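Local coordinates for nucleoside-diphosphate sugar epimerase (SulA family) (Corynebacterium glutamicum, PDB 3OH8), which probably acts on a nucleotide-linked sugar as an NAD(P)-dependent epimerase of the Rossmann-fold type, its precise substrate being unassigned, at residues L231-L236 / R283-A288; A341-T346 / I436-G441; Y349-V354 / L423-R428. One frame throughout, in Å; residues are numbered along the deposited sequence.

Contact 1: L231-L236 / R283-A288; sequences LPTKFL and RDWEHA
The backbones of helix 222-242 and of 283-288, a last helical turn running into a loop, come closest where K234 faces A288, their CA atoms 4.6 Å apart, a close approach with the small A288 CB lying between the backbones. K234 CA points its hydrogen at A288 O, with a C to O distance of 3.3 Å and an angle of 150° at the hydrogen, the geometry of a CH...O contact; no conventional hydrogen bond crosses the interface. A288 CB lies 3.8 Å from T233 CG2 and 4.1 Å from K234 CB. Beyond CB, the lysine chain runs out extended and leads away from the neighbouring helix, contributing little more than its first carbons.

T233 is the buried counterpart. Its methyl stands anti to the backbone N (chi1 of OG1 -67°), which turns CG2 to A288 and sets OG1 at the rim of the W285 indole. There OG1 lies near the ring plane, 3.6 Å from W285 CD1, and the two side chains cross at about a right angle. The hydroxyl has its hydrogen bond within its own helix, to R229 O, and R229 also makes a cation-pi contact with W285. T233 further touches H207 on strand 204-207, which places it between helix and sheet. The sheet is the mainly parallel one of a Rossmann-type domain, which in this family usually binds NAD(P).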
# COMPACT_ATOMS: atom_id res chain seq x y z
N LEU A 231 -21.21 10.66 -13.55
CA LEU A 231 -22.13 11.44 -12.70
C LEU A 231 -21.69 11.53 -11.20
O LEU A 231 -21.67 12.62 -10.61
CB LEU A 231 -23.56 10.91 -12.83
CG LEU A 231 -24.59 11.70 -13.68
CD1 LEU A 231 -23.93 12.52 -14.78
CD2 LEU A 231 -25.65 10.78 -14.26
N PRO A 232 -21.34 10.40 -10.59
CA PRO A 232 -20.93 10.53 -9.19
C PRO A 232 -19.71 11.45 -9.02
O PRO A 232 -19.60 12.15 -8.01
CB PRO A 232 -20.59 9.10 -8.79
CG PRO A 232 -21.42 8.23 -9.72
CD PRO A 232 -21.48 8.99 -11.01
N THR A 233 -18.81 11.42 -10.00
CA THR A 233 -17.60 12.24 -9.94
C THR A 233 -17.97 13.72 -10.00
O THR A 233 -17.38 14.54 -9.30
CB THR A 233 -16.62 11.89 -11.09
OG1 THR A 233 -16.10 10.57 -10.90
CG2 THR A 233 -15.48 12.86 -11.12
N LYS A 234 -18.97 14.04 -10.82
CA LYS A 234 -19.41 15.42 -10.97
C LYS A 234 -20.09 15.92 -9.70
O LYS A 234 -19.85 17.06 -9.27
CB LYS A 234 -20.37 15.55 -12.16
CG LYS A 234 -20.75 16.97 -12.49
CD LYS A 234 -21.75 17.00 -13.64
CE LYS A 234 -22.29 18.40 -13.87
NZ LYS A 234 -23.33 18.41 -14.94
N PHE A 235 -20.95 15.09 -9.12
CA PHE A 235 -21.67 15.50 -7.93
C PHE A 235 -20.70 15.74 -6.78
O PHE A 235 -20.84 16.69 -6.01
CB PHE A 235 -22.76 14.48 -7.57
CG PHE A 235 -23.81 14.31 -8.66
CD1 PHE A 235 -23.98 15.29 -9.63
CD2 PHE A 235 -24.61 13.17 -8.72
CE1 PHE A 235 -24.94 15.14 -10.63
CE2 PHE A 235 -25.57 13.02 -9.71
CZ PHE A 235 -25.73 14.01 -10.67
N LEU A 236 -19.67 14.90 -6.69
CA LEU A 236 -18.65 15.10 -5.67
C LEU A 236 -17.88 16.40 -5.94
O LEU A 236 -17.59 17.18 -5.03
CB LEU A 236 -17.69 13.90 -5.65
CG LEU A 236 -17.72 12.83 -4.54
CD1 LEU A 236 -18.61 13.17 -3.33
CD2 LEU A 236 -18.07 11.51 -5.14
N ARG A 283 -11.66 10.53 -20.66
CA ARG A 283 -11.79 11.97 -20.87
C ARG A 283 -13.00 12.51 -20.12
O ARG A 283 -12.92 13.54 -19.45
CB ARG A 283 -11.93 12.35 -22.37
CG ARG A 283 -10.66 12.15 -23.23
CD ARG A 283 -10.81 12.79 -24.62
NE ARG A 283 -11.91 12.22 -25.40
CZ ARG A 283 -11.78 11.18 -26.23
NH1 ARG A 283 -10.60 10.59 -26.39
NH2 ARG A 283 -12.83 10.73 -26.90
N ASP A 284 -14.13 11.82 -20.25
CA ASP A 284 -15.36 12.24 -19.58
C ASP A 284 -15.20 12.15 -18.06
O ASP A 284 -15.66 13.02 -17.32
CB ASP A 284 -16.51 11.35 -20.00
CG ASP A 284 -16.90 11.54 -21.46
OD1 ASP A 284 -16.41 12.51 -22.08
OD2 ASP A 284 -17.67 10.71 -21.99
N TRP A 285 -14.57 11.08 -17.61
CA TRP A 285 -14.36 10.85 -16.19
C TRP A 285 -13.53 11.99 -15.59
O TRP A 285 -13.85 12.53 -14.52
CB TRP A 285 -13.65 9.50 -16.05
CG TRP A 285 -13.42 8.98 -14.68
CD1 TRP A 285 -13.95 9.43 -13.51
CD2 TRP A 285 -12.59 7.86 -14.35
NE1 TRP A 285 -13.49 8.66 -12.45
CE2 TRP A 285 -12.66 7.69 -12.95
CE3 TRP A 285 -11.79 6.99 -15.10
CZ2 TRP A 285 -11.95 6.68 -12.28
CZ3 TRP A 285 -11.09 5.99 -14.44
CH2 TRP A 285 -11.17 5.85 -13.03
N GLU A 286 -12.46 12.39 -16.28
CA GLU A 286 -11.68 13.53 -15.83
C GLU A 286 -12.45 14.85 -15.94
O GLU A 286 -12.40 15.70 -15.05
CB GLU A 286 -10.35 13.58 -16.59
CG GLU A 286 -9.46 12.38 -16.26
CD GLU A 286 -8.10 12.47 -16.91
OE1 GLU A 286 -7.78 13.52 -17.50
OE2 GLU A 286 -7.35 11.48 -16.84
N HIS A 287 -13.18 15.03 -17.04
CA HIS A 287 -13.87 16.30 -17.25
C HIS A 287 -14.98 16.53 -16.22
O HIS A 287 -15.36 17.66 -15.95
CB HIS A 287 -14.44 16.39 -18.68
CG HIS A 287 -15.14 17.69 -18.95
ND1 HIS A 287 -16.51 17.78 -19.10
CD2 HIS A 287 -14.67 18.95 -19.04
CE1 HIS A 287 -16.85 19.04 -19.30
NE2 HIS A 287 -15.75 19.77 -19.27
N ALA A 288 -15.50 15.46 -15.64
CA ALA A 288 -16.51 15.58 -14.60
C ALA A 288 -16.03 16.30 -13.33
O ALA A 288 -16.85 16.71 -12.51
CB ALA A 288 -17.07 14.20 -14.25

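Contact 2: A341-T346 / I436-G441; sequences AIDDLT and IAHELG
D343 and E439 converge from two helices; the axes of 342-346 and 436-440 approach to 11.7 Å at 97°, and the contact is made by side chains and water. The tight part is small. I342 CG2 lies 3.4 Å from E439 OE2, the methyl meeting the carboxylate as the two side chains cross at about a right angle. E439 reaches it through a chain bent at chi2, while its OE1 is bonded to G310 N.

The looser part is hydrated. D343 OD2 and E439 OE2 are like charges 3.7 Å apart, a closeness that might raise the proton affinity of one carboxylate. Two bridging waters probably ease it. Each donates to both oxygens, and water 1 also accepts from D343 N, 3.0 Å away. H438 adds only a weak bond, NE2 to D343 OD2 at 3.2 Å with a poor angle of 121°; OD2 sits at the imidazole edge, and carboxylate and ring planes differ by 62°. The histidine has further partners, Q128 OE1 at NE2, E443 OE1 at ND1 and the stacked rings of Y124 and Y429, and D343 OD1 is bonded to Q128 NE2. All four touching residues are buried, consistent with waters held inside the protein. A water-bridged acidic pair thus joins the first turn of the helix after strand 336-341 of the Rossmann-type domain to helix 432-440 of the DUF1731 region.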
# COMPACT_ATOMS: atom_id res chain seq x y z
N ALA A 341 3.79 -0.65 -8.60
CA ALA A 341 3.69 -1.40 -7.34
C ALA A 341 2.65 -0.71 -6.50
O ALA A 341 2.54 0.52 -6.53
CB ALA A 341 5.04 -1.42 -6.63
N ILE A 342 1.83 -1.48 -5.79
CA ILE A 342 0.74 -0.84 -5.05
C ILE A 342 1.26 0.24 -4.08
O ILE A 342 0.64 1.29 -3.91
CB ILE A 342 -0.18 -1.84 -4.34
CG1 ILE A 342 -1.34 -1.08 -3.68
CG2 ILE A 342 0.59 -2.71 -3.33
CD1 ILE A 342 -2.48 -1.97 -3.23
N ASP A 343 2.41 -0.01 -3.46
CA ASP A 343 2.93 0.97 -2.51
C ASP A 343 3.29 2.27 -3.20
O ASP A 343 3.07 3.36 -2.65
CB ASP A 343 4.13 0.41 -1.74
CG ASP A 343 3.76 -0.70 -0.79
OD1 ASP A 343 2.74 -0.57 -0.09
OD2 ASP A 343 4.50 -1.71 -0.76
N ASP A 344 3.83 2.18 -4.41
CA ASP A 344 4.13 3.40 -5.15
C ASP A 344 2.87 4.17 -5.53
O ASP A 344 2.88 5.40 -5.56
CB ASP A 344 4.99 3.12 -6.38
CG ASP A 344 6.46 2.97 -6.01
OD1 ASP A 344 6.98 3.87 -5.31
OD2 ASP A 344 7.08 1.96 -6.39
N LEU A 345 1.78 3.45 -5.78
CA LEU A 345 0.52 4.09 -6.13
C LEU A 345 -0.05 4.86 -4.94
O LEU A 345 -0.40 6.04 -5.07
CB LEU A 345 -0.50 3.08 -6.66
CG LEU A 345 -1.89 3.62 -7.01
CD1 LEU A 345 -1.79 4.73 -8.05
CD2 LEU A 345 -2.80 2.50 -7.54
N THR A 346 -0.12 4.22 -3.77
CA THR A 346 -0.57 4.95 -2.59
C THR A 346 0.37 6.12 -2.24
O THR A 346 -0.10 7.20 -1.87
CB THR A 346 -0.86 4.04 -1.35
OG1 THR A 346 0.35 3.39 -0.93
CG2 THR A 346 -1.90 2.98 -1.71
N ILE A 436 7.48 -7.30 -7.57
CA ILE A 436 6.86 -8.61 -7.44
C ILE A 436 7.44 -9.40 -6.26
O ILE A 436 6.71 -10.09 -5.54
CB ILE A 436 7.00 -9.41 -8.76
CG1 ILE A 436 6.13 -8.79 -9.86
CG2 ILE A 436 6.65 -10.88 -8.57
CD1 ILE A 436 6.54 -9.22 -11.25
N ALA A 437 8.75 -9.30 -6.06
CA ALA A 437 9.40 -9.97 -4.94
C ALA A 437 8.81 -9.47 -3.61
O ALA A 437 8.58 -10.26 -2.67
CB ALA A 437 10.91 -9.73 -4.98
N HIS A 438 8.57 -8.17 -3.54
CA HIS A 438 7.97 -7.56 -2.35
C HIS A 438 6.55 -8.06 -2.15
O HIS A 438 6.18 -8.47 -1.05
CB HIS A 438 8.01 -6.02 -2.48
CG HIS A 438 7.50 -5.30 -1.27
ND1 HIS A 438 8.13 -5.36 -0.05
CD2 HIS A 438 6.44 -4.47 -1.11
CE1 HIS A 438 7.47 -4.61 0.83
NE2 HIS A 438 6.44 -4.06 0.21
N GLU A 439 5.76 -8.03 -3.21
CA GLU A 439 4.33 -8.35 -3.09
C GLU A 439 4.00 -9.84 -2.92
O GLU A 439 3.01 -10.20 -2.28
CB GLU A 439 3.57 -7.75 -4.27
CG GLU A 439 3.50 -6.24 -4.18
CD GLU A 439 2.77 -5.78 -2.94
OE1 GLU A 439 1.79 -6.45 -2.52
OE2 GLU A 439 3.18 -4.75 -2.37
N LEU A 440 4.85 -10.71 -3.47
CA LEU A 440 4.59 -12.15 -3.41
C LEU A 440 5.46 -12.85 -2.37
O LEU A 440 5.36 -14.07 -2.20
CB LEU A 440 4.80 -12.79 -4.79
CG LEU A 440 3.86 -12.27 -5.89
CD1 LEU A 440 4.12 -12.99 -7.22
CD2 LEU A 440 2.40 -12.44 -5.48
N GLY A 441 6.29 -12.09 -1.67
CA GLY A 441 7.00 -12.58 -0.50
C GLY A 441 8.29 -13.35 -0.78
O GLY A 441 8.53 -14.39 -0.18
O HOH W 1 4.19 -2.42 -3.47
O HOH W 2 2.61 -3.73 0.05

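Contact 3: Y349-V354 / L423-R428; sequences YYRAIV and LSHTFR
R351 NH1 is gripped by two acceptors, the imidazole nitrogen H425 ND1 at 3.3 Å and water 3 at 2.9 Å. The water carries the grip onward to the Schellman motif that ends helix 418-422, in which S424 has positive phi: it donates to L423 O, 3.2 Å away, and weakly to S424 O. One arginine of helix 342-354 in the Rossmann-type domain therefore contacts both the helix end and the loop that follows it.

The reach depends on an extended chain. CG lies anti to the backbone N (chi1 -176°) and the carbons continue straight to NE, so that the side chain spans a CA-CA separation of 9.5 Å from R351 to H425. The NH1 to ND1 bond is fairly straight, 153° at the hydrogen. NH1 lies in the imidazole plane, at the ring edge, yet guanidinium and ring planes are turned 41° from each other. The two side chains slide past in opposite directions, bringing R351 CD alongside the ring.

D355 makes a salt bridge with R351 NE, which would hold the guanidinium's rotation and balance its charge. On the loop side, H425 turns its CD2 edge to the face of F427, with CD2 above the centre of the phenyl ring. L423 adds a van der Waals contact to the arginine, its CB 3.9 Å from R351 NH2.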
# COMPACT_ATOMS: atom_id res chain seq x y z
N TYR A 349 -0.78 8.94 -4.34
CA TYR A 349 -2.00 9.55 -3.79
C TYR A 349 -1.68 10.41 -2.57
O TYR A 349 -2.14 11.55 -2.45
CB TYR A 349 -3.03 8.48 -3.42
CG TYR A 349 -3.94 8.12 -4.59
CD1 TYR A 349 -5.00 8.94 -4.95
CD2 TYR A 349 -3.74 6.95 -5.33
CE1 TYR A 349 -5.85 8.61 -6.02
CE2 TYR A 349 -4.56 6.62 -6.39
CZ TYR A 349 -5.61 7.45 -6.74
OH TYR A 349 -6.43 7.12 -7.80
N TYR A 350 -0.91 9.83 -1.66
CA TYR A 350 -0.56 10.48 -0.41
C TYR A 350 0.16 11.78 -0.71
O TYR A 350 -0.21 12.84 -0.21
CB TYR A 350 0.30 9.51 0.41
CG TYR A 350 0.53 9.87 1.87
CD1 TYR A 350 0.98 11.12 2.24
CD2 TYR A 350 0.33 8.91 2.87
CE1 TYR A 350 1.21 11.43 3.59
CE2 TYR A 350 0.55 9.21 4.21
CZ TYR A 350 1.00 10.47 4.56
OH TYR A 350 1.22 10.75 5.89
N ARG A 351 1.17 11.72 -1.58
CA ARG A 351 1.85 12.92 -2.01
C ARG A 351 0.90 13.95 -2.61
O ARG A 351 0.98 15.14 -2.30
CB ARG A 351 2.97 12.61 -3.01
CG ARG A 351 3.75 13.86 -3.38
CD ARG A 351 4.89 13.63 -4.36
NE ARG A 351 5.53 14.92 -4.62
CZ ARG A 351 6.79 15.10 -4.99
NH1 ARG A 351 7.59 14.06 -5.19
NH2 ARG A 351 7.25 16.33 -5.15
N ALA A 352 0.00 13.50 -3.49
CA ALA A 352 -0.94 14.43 -4.13
C ALA A 352 -1.77 15.16 -3.07
O ALA A 352 -2.05 16.36 -3.19
CB ALA A 352 -1.85 13.68 -5.10
N ILE A 353 -2.17 14.43 -2.04
CA ILE A 353 -2.97 15.01 -0.97
C ILE A 353 -2.28 16.20 -0.30
O ILE A 353 -2.90 17.26 -0.11
CB ILE A 353 -3.35 13.94 0.08
CG1 ILE A 353 -4.33 12.93 -0.52
CG2 ILE A 353 -3.90 14.58 1.34
CD1 ILE A 353 -4.57 11.72 0.40
N VAL A 354 -1.00 16.05 0.01
CA VAL A 354 -0.28 17.05 0.81
C VAL A 354 0.57 18.05 0.01
O VAL A 354 0.90 19.12 0.50
CB VAL A 354 0.62 16.40 1.91
CG1 VAL A 354 -0.16 15.36 2.70
CG2 VAL A 354 1.84 15.74 1.29
N LEU A 423 9.53 16.22 -10.91
CA LEU A 423 9.47 16.66 -9.52
C LEU A 423 10.51 15.94 -8.64
O LEU A 423 10.60 16.20 -7.45
CB LEU A 423 8.06 16.46 -8.96
CG LEU A 423 6.91 17.27 -9.58
CD1 LEU A 423 5.55 16.73 -9.16
CD2 LEU A 423 7.02 18.75 -9.25
N SER A 424 11.28 15.03 -9.24
CA SER A 424 12.27 14.26 -8.51
C SER A 424 11.63 13.27 -7.54
O SER A 424 12.18 12.98 -6.47
CB SER A 424 13.23 15.19 -7.75
OG SER A 424 13.97 16.00 -8.64
N HIS A 425 10.46 12.75 -7.90
CA HIS A 425 9.79 11.75 -7.07
C HIS A 425 10.66 10.51 -6.92
O HIS A 425 11.25 10.04 -7.89
CB HIS A 425 8.43 11.39 -7.69
CG HIS A 425 7.60 10.47 -6.85
ND1 HIS A 425 6.92 10.91 -5.73
CD2 HIS A 425 7.33 9.15 -6.97
CE1 HIS A 425 6.27 9.89 -5.20
NE2 HIS A 425 6.51 8.81 -5.93
N THR A 426 10.72 9.97 -5.71
CA THR A 426 11.41 8.72 -5.46
C THR A 426 10.39 7.59 -5.52
O THR A 426 9.34 7.66 -4.88
CB THR A 426 12.09 8.75 -4.06
OG1 THR A 426 13.14 9.73 -4.06
CG2 THR A 426 12.67 7.37 -3.69
N PHE A 427 10.69 6.55 -6.29
CA PHE A 427 9.83 5.37 -6.34
C PHE A 427 10.42 4.29 -5.46
O PHE A 427 11.63 4.12 -5.42
CB PHE A 427 9.72 4.83 -7.77
CG PHE A 427 8.91 5.69 -8.68
CD1 PHE A 427 9.49 6.75 -9.36
CD2 PHE A 427 7.56 5.45 -8.86
CE1 PHE A 427 8.75 7.54 -10.21
CE2 PHE A 427 6.80 6.25 -9.71
CZ PHE A 427 7.39 7.30 -10.39
N ARG A 428 9.55 3.56 -4.77
CA ARG A 428 9.98 2.42 -3.98
C ARG A 428 10.46 1.29 -4.88
O ARG A 428 11.46 0.63 -4.57
CB ARG A 428 8.82 1.92 -3.13
CG ARG A 428 8.35 2.92 -2.08
CD ARG A 428 7.42 2.25 -1.07
NE ARG A 428 6.71 3.23 -0.25
CZ ARG A 428 6.13 2.94 0.91
NH1 ARG A 428 6.20 1.70 1.38
NH2 ARG A 428 5.49 3.88 1.61
O HOH W 3 10.41 14.54 -4.77

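Contacts 2 and 3 share helix 342-354, contact 2 at its first turn and contact 3 near its end, and both tie it to the DUF1731 region. Their centres are about 16 Å apart, and they touch where D344 OD1 meets R428 N at 2.7 Å, probably a hydrogen bond. Contact 1 stands apart, its centre about 29 Å and 24 Å from those of contacts 2 and 3, and joins a helix to the end of another running into a loop, both in the Rossmann-type domain. Contact 1, far from the chain's centre yet largely buried, is mostly van der Waals, with one CA-H...O contact; contact 2, the most central, is acidic and water-bridged; contact 3, only partly buried, relies on an arginine.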